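Local coordinates for cellulose 1,4-beta-cellobiosidase (Clostridium thermocellum, PDB 3ZQX), which probably releases cellobiose from cellulose, and is represented here by its adhesion-deficient family 3b carbohydrate-binding module, whose cellulose binding the engineered change probably restores, at residues Val100-Tyr103 and Ala104-Phe108; His109-Ser112 and Asn113-Ser116; Pro119-Lys122 and Ala123-Tyr127. The protein carries 1 engineered substitution. One frame throughout, in Å; residues are numbered along the deposited sequence.

Interaction 1 of 3, residues Val100-Tyr103 and Ala104-Phe108; sequences VIRY and ADWSF. Engineered in segment 104-108: Trp-106 (natural residue Asn).
Arg-102 meets the engineered Trp-106 where strand 97-103 ends in a type I beta turn, Tyr-103 to Trp-106. The turn is closed by the backbone bond from Trp-106 N to Tyr-103 O (2.9 Å, 155° at the hydrogen). Along Arg-102, CG sits between the backbone N and the carbonyl carbon (chi1 64°), and the extended chain then runs alongside the indole, pointing the same way. CD makes the closest approach, over one face of the ring at 3.3 Å from Trp-106 CH2. NE follows at 3.6 Å from the same CH2, and CZ and NH1 also lie near it, with the indole over one face of the guanidinium and the two planes 33° apart. NH1 also has a salt bridge to Glu-18 and a hydrogen bond to Tyr-57 OH, which fix the far end of the chain. Past the turn, Tyr-103 CD2 packs on Ser-107 CB (3.8 Å), and a water links Tyr-103 N to Ser-107 O. Asp-105 OD1 accepts Ser-107 N, an Asx turn overlapping the end of the beta turn, and Ser-107 OG at 2.6 Å, both from the same face of its carboxylate plane.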
loop_
_atom_site.group_PDB
_atom_site.type_symbol
_atom_site.label_atom_id
_atom_site.label_comp_id
_atom_site.label_asym_id
_atom_site.label_seq_id
_atom_site.Cartn_x
_atom_site.Cartn_y
_atom_site.Cartn_z
ATOM N N VAL A 100 -1.429 8.008 3.703
ATOM C CA VAL A 100 -2.209 9.049 3.060
ATOM C C VAL A 100 -1.585 9.303 1.693
ATOM O O VAL A 100 -0.346 9.365 1.569
ATOM C CB VAL A 100 -2.174 10.348 3.882
ATOM C CG1 VAL A 100 -2.590 11.550 3.039
ATOM C CG2 VAL A 100 -3.059 10.213 5.116
ATOM N N ILE A 101 -2.433 9.428 0.674
ATOM C CA ILE A 101 -1.994 9.872 -0.642
ATOM C C ILE A 101 -2.746 11.150 -0.963
ATOM O O ILE A 101 -3.987 11.183 -0.942
ATOM C CB ILE A 101 -2.297 8.838 -1.746
ATOM C CG1 ILE A 101 -1.649 7.488 -1.434
ATOM C CG2 ILE A 101 -1.841 9.362 -3.107
ATOM C CD1 ILE A 101 -2.246 6.341 -2.213
ATOM N N ARG A 102 -2.009 12.217 -1.233
ATOM C CA ARG A 102 -2.620 13.503 -1.526
ATOM C C ARG A 102 -1.874 14.186 -2.653
ATOM O O ARG A 102 -0.826 13.717 -3.082
ATOM C CB ARG A 102 -2.663 14.382 -0.283
ATOM C CG ARG A 102 -1.330 14.781 0.268
ATOM C CD ARG A 102 -1.641 15.522 1.560
ATOM N NE ARG A 102 -0.469 15.920 2.320
ATOM C CZ ARG A 102 -0.370 15.827 3.643
ATOM N NH1 ARG A 102 -1.367 15.330 4.373
ATOM N NH2 ARG A 102 0.740 16.226 4.236
ATOM N N TYR A 103 -2.445 15.266 -3.164
ATOM C CA TYR A 103 -1.776 16.100 -4.151
ATOM C C TYR A 103 -1.100 17.308 -3.512
ATOM O O TYR A 103 -1.604 17.867 -2.536
ATOM C CB TYR A 103 -2.786 16.594 -5.173
ATOM C CG TYR A 103 -3.298 15.530 -6.108
ATOM C CD1 TYR A 103 -2.559 15.152 -7.212
ATOM C CD2 TYR A 103 -4.521 14.906 -5.891
ATOM C CE1 TYR A 103 -3.019 14.188 -8.085
ATOM C CE2 TYR A 103 -4.993 13.938 -6.758
ATOM C CZ TYR A 103 -4.238 13.580 -7.852
ATOM O OH TYR A 103 -4.674 12.630 -8.746
ATOM N N ALA A 104 0.035 17.726 -4.070
ATOM C CA ALA A 104 0.712 18.930 -3.597
ATOM C C ALA A 104 -0.206 20.146 -3.605
ATOM O O ALA A 104 -0.073 21.030 -2.763
ATOM C CB ALA A 104 1.952 19.206 -4.435
ATOM N N ASP A 105 -1.109 20.214 -4.575
ATOM C CA ASP A 105 -2.051 21.325 -4.667
ATOM C C ASP A 105 -3.394 21.059 -3.974
ATOM O O ASP A 105 -4.328 21.841 -4.110
ATOM C CB ASP A 105 -2.237 21.795 -6.113
ATOM C CG ASP A 105 -2.966 20.788 -6.972
ATOM O OD1 ASP A 105 -3.363 19.725 -6.447
ATOM O OD2 ASP A 105 -3.136 21.062 -8.182
ATOM N N TRP A 106 -3.499 19.936 -3.275
ATOM C CA TRP A 106 -4.700 19.620 -2.505
ATOM C C TRP A 106 -5.942 19.430 -3.377
ATOM O O TRP A 106 -7.065 19.648 -2.934
ATOM C CB TRP A 106 -4.916 20.636 -1.373
ATOM C CG TRP A 106 -3.901 20.490 -0.279
ATOM C CD1 TRP A 106 -2.774 21.239 -0.097
ATOM C CD2 TRP A 106 -3.918 19.526 0.776
ATOM N NE1 TRP A 106 -2.088 20.795 1.010
ATOM C CE2 TRP A 106 -2.772 19.745 1.564
ATOM C CE3 TRP A 106 -4.791 18.493 1.128
ATOM C CZ2 TRP A 106 -2.481 18.973 2.689
ATOM C CZ3 TRP A 106 -4.500 17.729 2.243
ATOM C CH2 TRP A 106 -3.355 17.973 3.009
ATOM N N SER A 107 -5.726 18.948 -4.599
ATOM C CA SER A 107 -6.822 18.547 -5.475
ATOM C C SER A 107 -7.570 17.344 -4.916
ATOM O O SER A 107 -7.060 16.618 -4.066
ATOM C CB SER A 107 -6.294 18.176 -6.861
ATOM O OG SER A 107 -5.729 19.290 -7.528
ATOM N N PHE A 108 -8.789 17.142 -5.408
ATOM C CA PHE A 108 -9.624 16.025 -4.975
ATOM C C PHE A 108 -9.425 14.765 -5.809
ATOM O O PHE A 108 -9.462 14.807 -7.044
ATOM C CB PHE A 108 -11.105 16.405 -5.039
ATOM C CG PHE A 108 -11.541 17.354 -3.965
ATOM C CD1 PHE A 108 -11.313 18.713 -4.086
ATOM C CD2 PHE A 108 -12.186 16.889 -2.833
ATOM C CE1 PHE A 108 -11.718 19.590 -3.097
ATOM C CE2 PHE A 108 -12.600 17.766 -1.844
ATOM C CZ PHE A 108 -12.365 19.115 -1.981
HETATM O O HOH W 1 -4.981 16.270 -2.324
#

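Interaction 2 of 3, residues His109-Ser112 and Asn113-Ser116; sequences HDQS and NDYS. With CA (calcium ion), chain B.
Asp-110 and Asn-113 come together at the calcium ion, where the backbone O of Asp-110 lies 2.8 Å from Asn-113 OD1 because both bind the metal. Calcium is 2.4 Å from Asp-110 O, 2.4 Å from Asn-113 OD1 and 2.4 Å from Asp-114 OD1, with a water as a fourth ligand from this side. Four more atoms from elsewhere in the structure, Thr-45 and Glu-47 contributing, bring the count to eight. Asn-113 delivers its amide oxygen with CG between the backbone N and the carbonyl carbon (chi1 60°), which lays the amide against the Asp-110 carboxylate, the two planes stacked and only 24° apart.

Direct hydrogen bonds shape the loop. Asp-114 N reaches Gln-111 O at 3.1 Å. The Asp-110 carboxylate takes no part in the metal bonds of this loop; its OD1 accepts Ser-112 N at 2.9 Å, an Asx turn, and Ser-112 OG at 2.7 Å, the hydroxyl coming in on the syn side.

Among the waters, the metal-bound one donates to Asp-114 OD2 and accepts a weak bond from His-109 ND1. Another donates to both Asp-114 OD2 and Gln-111 OE1, while Gln-111 NE2 bonds to Gln-13 O. In Asp-114, OD1 thus binds the ion while OD2 accepts from both waters. The ion joins this loop to Thr-45 and Glu-47, and the carboxylates of Asp-114 and Glu-47 suit a hard dication, whose charge probably offsets the gathered acidic groups.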
loop_
_atom_site.group_PDB
_atom_site.type_symbol
_atom_site.label_atom_id
_atom_site.label_comp_id
_atom_site.label_asym_id
_atom_site.label_seq_id
_atom_site.Cartn_x
_atom_site.Cartn_y
_atom_site.Cartn_z
ATOM N N HIS A 109 -9.245 13.645 -5.121
ATOM C CA HIS A 109 -9.362 12.333 -5.734
ATOM C C HIS A 109 -10.812 11.958 -5.978
ATOM O O HIS A 109 -11.711 12.422 -5.274
ATOM C CB HIS A 109 -8.872 11.241 -4.786
ATOM C CG HIS A 109 -7.438 11.334 -4.389
ATOM N ND1 HIS A 109 -6.413 10.890 -5.193
ATOM C CD2 HIS A 109 -6.867 11.736 -3.230
ATOM C CE1 HIS A 109 -5.265 11.040 -4.555
ATOM N NE2 HIS A 109 -5.514 11.549 -3.359
ATOM N N ASP A 110 -11.018 11.067 -6.943
ATOM C CA ASP A 110 -12.227 10.249 -7.021
ATOM C C ASP A 110 -11.787 8.835 -6.673
ATOM O O ASP A 110 -11.050 8.211 -7.425
ATOM C CB ASP A 110 -12.780 10.298 -8.445
ATOM C CG ASP A 110 -14.010 9.431 -8.638
ATOM O OD1 ASP A 110 -14.407 8.694 -7.720
ATOM O OD2 ASP A 110 -14.580 9.487 -9.750
ATOM N N GLN A 111 -12.209 8.331 -5.523
ATOM C CA GLN A 111 -11.790 6.996 -5.114
ATOM C C GLN A 111 -12.624 5.893 -5.748
ATOM O O GLN A 111 -12.233 4.728 -5.695
ATOM C CB GLN A 111 -11.850 6.837 -3.594
ATOM C CG GLN A 111 -10.986 7.803 -2.826
ATOM C CD GLN A 111 -10.709 7.311 -1.425
ATOM O OE1 GLN A 111 -9.746 6.577 -1.199
ATOM N NE2 GLN A 111 -11.556 7.696 -0.477
ATOM N N SER A 112 -13.757 6.247 -6.348
ATOM C CA SER A 112 -14.681 5.222 -6.840
ATOM C C SER A 112 -14.139 4.420 -8.009
ATOM O O SER A 112 -14.621 3.364 -8.290
ATOM C CB SER A 112 -16.068 5.825 -7.168
ATOM O OG SER A 112 -16.001 6.608 -8.308
ATOM N N ASN A 113 -13.137 4.974 -8.666
ATOM C CA ASN A 113 -12.488 4.323 -9.769
ATOM C C ASN A 113 -11.061 3.843 -9.438
ATOM O O ASN A 113 -10.209 3.766 -10.308
ATOM C CB ASN A 113 -12.494 5.223 -11.008
ATOM C CG ASN A 113 -11.782 6.500 -10.780
ATOM O OD1 ASN A 113 -11.214 6.692 -9.723
ATOM N ND2 ASN A 113 -11.757 7.380 -11.779
ATOM N N ASP A 114 -10.849 3.538 -8.153
ATOM C CA ASP A 114 -9.552 3.056 -7.676
ATOM C C ASP A 114 -9.670 1.567 -7.341
ATOM O O ASP A 114 -10.455 1.174 -6.499
ATOM C CB ASP A 114 -9.119 3.787 -6.423
ATOM C CG ASP A 114 -8.823 5.244 -6.672
ATOM O OD1 ASP A 114 -8.742 5.662 -7.843
ATOM O OD2 ASP A 114 -8.631 5.987 -5.689
ATOM N N TYR A 115 -8.858 0.760 -8.011
ATOM C CA TYR A 115 -8.919 -0.686 -7.855
ATOM C C TYR A 115 -8.759 -1.147 -6.407
ATOM O O TYR A 115 -9.463 -2.056 -5.960
ATOM C CB TYR A 115 -7.851 -1.316 -8.737
ATOM C CG TYR A 115 -7.690 -2.811 -8.632
ATOM C CD1 TYR A 115 -8.483 -3.666 -9.381
ATOM C CD2 TYR A 115 -6.692 -3.370 -7.841
ATOM C CE1 TYR A 115 -8.305 -5.038 -9.316
ATOM C CE2 TYR A 115 -6.502 -4.736 -7.777
ATOM C CZ TYR A 115 -7.315 -5.565 -8.516
ATOM O OH TYR A 115 -7.157 -6.935 -8.473
ATOM N N SER A 116 -7.836 -0.540 -5.665
ATOM C CA SER A 116 -7.544 -1.019 -4.316
ATOM C C SER A 116 -8.429 -0.423 -3.223
ATOM O O SER A 116 -8.303 -0.811 -2.067
ATOM C CB SER A 116 -6.070 -0.800 -3.954
ATOM O OG SER A 116 -5.203 -1.496 -4.838
HETATM CA CA CA B . -9.195 7.776 -8.895
HETATM O O HOH W 2 -8.122 8.425 -6.711
HETATM O O HOH W 3 -8.370 4.995 -3.113
HETATM O O HOH W 4 -13.315 2.024 -6.115
#

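Interaction 3 of 3, residues Pro119-Lys122 and Ala123-Tyr127; sequences PTIK and AFQDY
The bend leading into edge strand 125-126 of the six-stranded antiparallel sheet is filled from within by Ile-121, which touches Ala-123, Gln-125 and Tyr-127. Backbone hydrogen bonds join Ile-121 to Cys-9, Gln-125 to Tyr-7 and Tyr-127 to Val-5, so both ends of the bend lie along strand 3-9.

The two branches of Ile-121 divide the work. CG2, anti to the backbone N, lies 3.3 Å from Ala-123 O and 3.7 Å from Gln-125 CG. The other branch, extended through CG1, reaches onward to the phenol ring, where Ile-121 CD1 lies 3.5 Å from Tyr-127 CE1; this approach is oblique to the ring. Gln-125 meets both branches and crosses the isoleucine at about a right angle. Its CG stands between the backbone N and the carbonyl carbon (chi1 74°), and the extended chain brings the amide across the isoleucine, with Gln-125 NE2 3.6 Å from Ile-121 CD1 and the amide carbon, Gln-125 CD, 3.8 Å from Ile-121 CG2.

Partners beyond the bend fix the flanking groups. The Tyr-127 ring stacks on Tyr-7 and its OH bonds to Ser-116 O, while Lys-122, its chain folded at two successive torsions, sends NZ to Cys-9 O. Across the bend itself, the contact of Ile-121 with Gln-125 and Tyr-127 is a matter of van der Waals fit: the methyls meet the aliphatic stem and flat amide of one residue and the ring carbons of the other. Segments 119-122 and 123-127 are thus joined by dispersion contacts and not by hydrogen bonds: strand 3-9 supplies the backbone bonds, and the polar ends of Tyr-127 and Lys-122 bond to Ser-116 and Cys-9, not across the bend.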
loop_
_atom_site.group_PDB
_atom_site.type_symbol
_atom_site.label_atom_id
_atom_site.label_comp_id
_atom_site.label_asym_id
_atom_site.label_seq_id
_atom_site.Cartn_x
_atom_site.Cartn_y
_atom_site.Cartn_z
ATOM N N PRO A 119 -14.098 0.767 0.841
ATOM C CA PRO A 119 -14.563 1.476 2.033
ATOM C C PRO A 119 -15.323 0.591 3.018
ATOM O O PRO A 119 -15.623 1.048 4.128
ATOM C CB PRO A 119 -15.459 2.575 1.460
ATOM C CG PRO A 119 -15.977 2.002 0.195
ATOM C CD PRO A 119 -14.845 1.170 -0.365
ATOM N N THR A 120 -15.701 -0.615 2.610
ATOM C CA THR A 120 -16.390 -1.517 3.521
ATOM C C THR A 120 -15.456 -2.206 4.507
ATOM O O THR A 120 -15.936 -2.828 5.463
ATOM C CB THR A 120 -17.209 -2.603 2.782
ATOM O OG1 THR A 120 -16.337 -3.580 2.206
ATOM C CG2 THR A 120 -18.106 -1.986 1.714
ATOM N N ILE A 121 -14.140 -2.082 4.315
ATOM C CA ILE A 121 -13.217 -2.776 5.210
ATOM C C ILE A 121 -12.707 -1.755 6.216
ATOM O O ILE A 121 -11.867 -0.909 5.900
ATOM C CB ILE A 121 -12.027 -3.357 4.416
ATOM C CG1 ILE A 121 -12.548 -4.332 3.359
ATOM C CG2 ILE A 121 -11.062 -4.049 5.352
ATOM C CD1 ILE A 121 -11.488 -4.910 2.463
ATOM N N LYS A 122 -13.251 -1.827 7.429
ATOM C CA LYS A 122 -12.886 -0.886 8.489
ATOM C C LYS A 122 -11.962 -1.444 9.551
ATOM O O LYS A 122 -11.443 -0.695 10.371
ATOM C CB LYS A 122 -14.140 -0.299 9.141
ATOM C CG LYS A 122 -15.047 0.442 8.174
ATOM C CD LYS A 122 -14.348 1.649 7.580
ATOM C CE LYS A 122 -14.022 2.681 8.650
ATOM N NZ LYS A 122 -13.412 3.909 8.066
ATOM N N ALA A 123 -11.734 -2.750 9.501
ATOM C CA ALA A 123 -10.835 -3.448 10.412
ATOM C C ALA A 123 -9.896 -4.261 9.543
ATOM O O ALA A 123 -10.268 -4.693 8.447
ATOM C CB ALA A 123 -11.607 -4.363 11.348
ATOM N N PHE A 124 -8.680 -4.482 10.019
ATOM C CA PHE A 124 -7.710 -5.194 9.201
ATOM C C PHE A 124 -8.250 -6.528 8.723
ATOM O O PHE A 124 -8.765 -7.326 9.510
ATOM C CB PHE A 124 -6.415 -5.442 9.968
ATOM C CG PHE A 124 -5.444 -4.299 9.928
ATOM C CD1 PHE A 124 -4.988 -3.779 8.725
ATOM C CD2 PHE A 124 -4.959 -3.764 11.111
ATOM C CE1 PHE A 124 -4.079 -2.733 8.713
ATOM C CE2 PHE A 124 -4.051 -2.722 11.105
ATOM C CZ PHE A 124 -3.610 -2.207 9.908
ATOM N N GLN A 125 -8.113 -6.771 7.426
ATOM C CA GLN A 125 -8.337 -8.093 6.885
ATOM C C GLN A 125 -7.348 -8.369 5.766
ATOM O O GLN A 125 -6.885 -7.456 5.086
ATOM C CB GLN A 125 -9.785 -8.287 6.433
ATOM C CG GLN A 125 -10.163 -7.597 5.154
ATOM C CD GLN A 125 -11.626 -7.811 4.815
ATOM O OE1 GLN A 125 -12.505 -7.585 5.647
ATOM N NE2 GLN A 125 -11.894 -8.267 3.598
ATOM N N ASP A 126 -7.001 -9.641 5.609
ATOM C CA ASP A 126 -6.173 -10.060 4.489
ATOM C C ASP A 126 -6.840 -9.537 3.231
ATOM O O ASP A 126 -8.052 -9.688 3.047
ATOM C CB ASP A 126 -6.093 -11.582 4.414
ATOM C CG ASP A 126 -5.346 -12.198 5.584
ATOM O OD1 ASP A 126 -4.810 -11.467 6.437
ATOM O OD2 ASP A 126 -5.289 -13.448 5.638
ATOM N N TYR A 127 -6.059 -8.897 2.374
ATOM C CA TYR A 127 -6.652 -8.153 1.275
ATOM C C TYR A 127 -5.892 -8.379 -0.012
ATOM O O TYR A 127 -4.740 -7.967 -0.137
ATOM C CB TYR A 127 -6.648 -6.674 1.638
ATOM C CG TYR A 127 -7.416 -5.753 0.712
ATOM C CD1 TYR A 127 -8.752 -5.974 0.433
ATOM C CD2 TYR A 127 -6.805 -4.639 0.145
ATOM C CE1 TYR A 127 -9.461 -5.112 -0.383
ATOM C CE2 TYR A 127 -7.509 -3.764 -0.669
ATOM C CZ TYR A 127 -8.836 -4.013 -0.932
ATOM O OH TYR A 127 -9.566 -3.172 -1.731
#

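Interactions 1, 2 and 3 follow one another along the chain, and all three reach the same antiparallel sheet. Interaction 1 is a surface turn at the end of strand 97-103, whereas interactions 2 and 3 are partly buried. The chemistry changes accordingly: a turn with an arginine laid over an engineered tryptophan, then an oxygen shell round calcium, then apolar contact inside a bend. Interactions 1 and 2 meet through His-109, whose NE2 lies 2.9 Å from Ile-101 O in a probable hydrogen bond. Ser-116 O and Tyr-127 OH, 2.7 Å apart, probably bond interaction 2 to interaction 3. Interactions 1 and 3 stay about 11 Å apart at their nearest atoms.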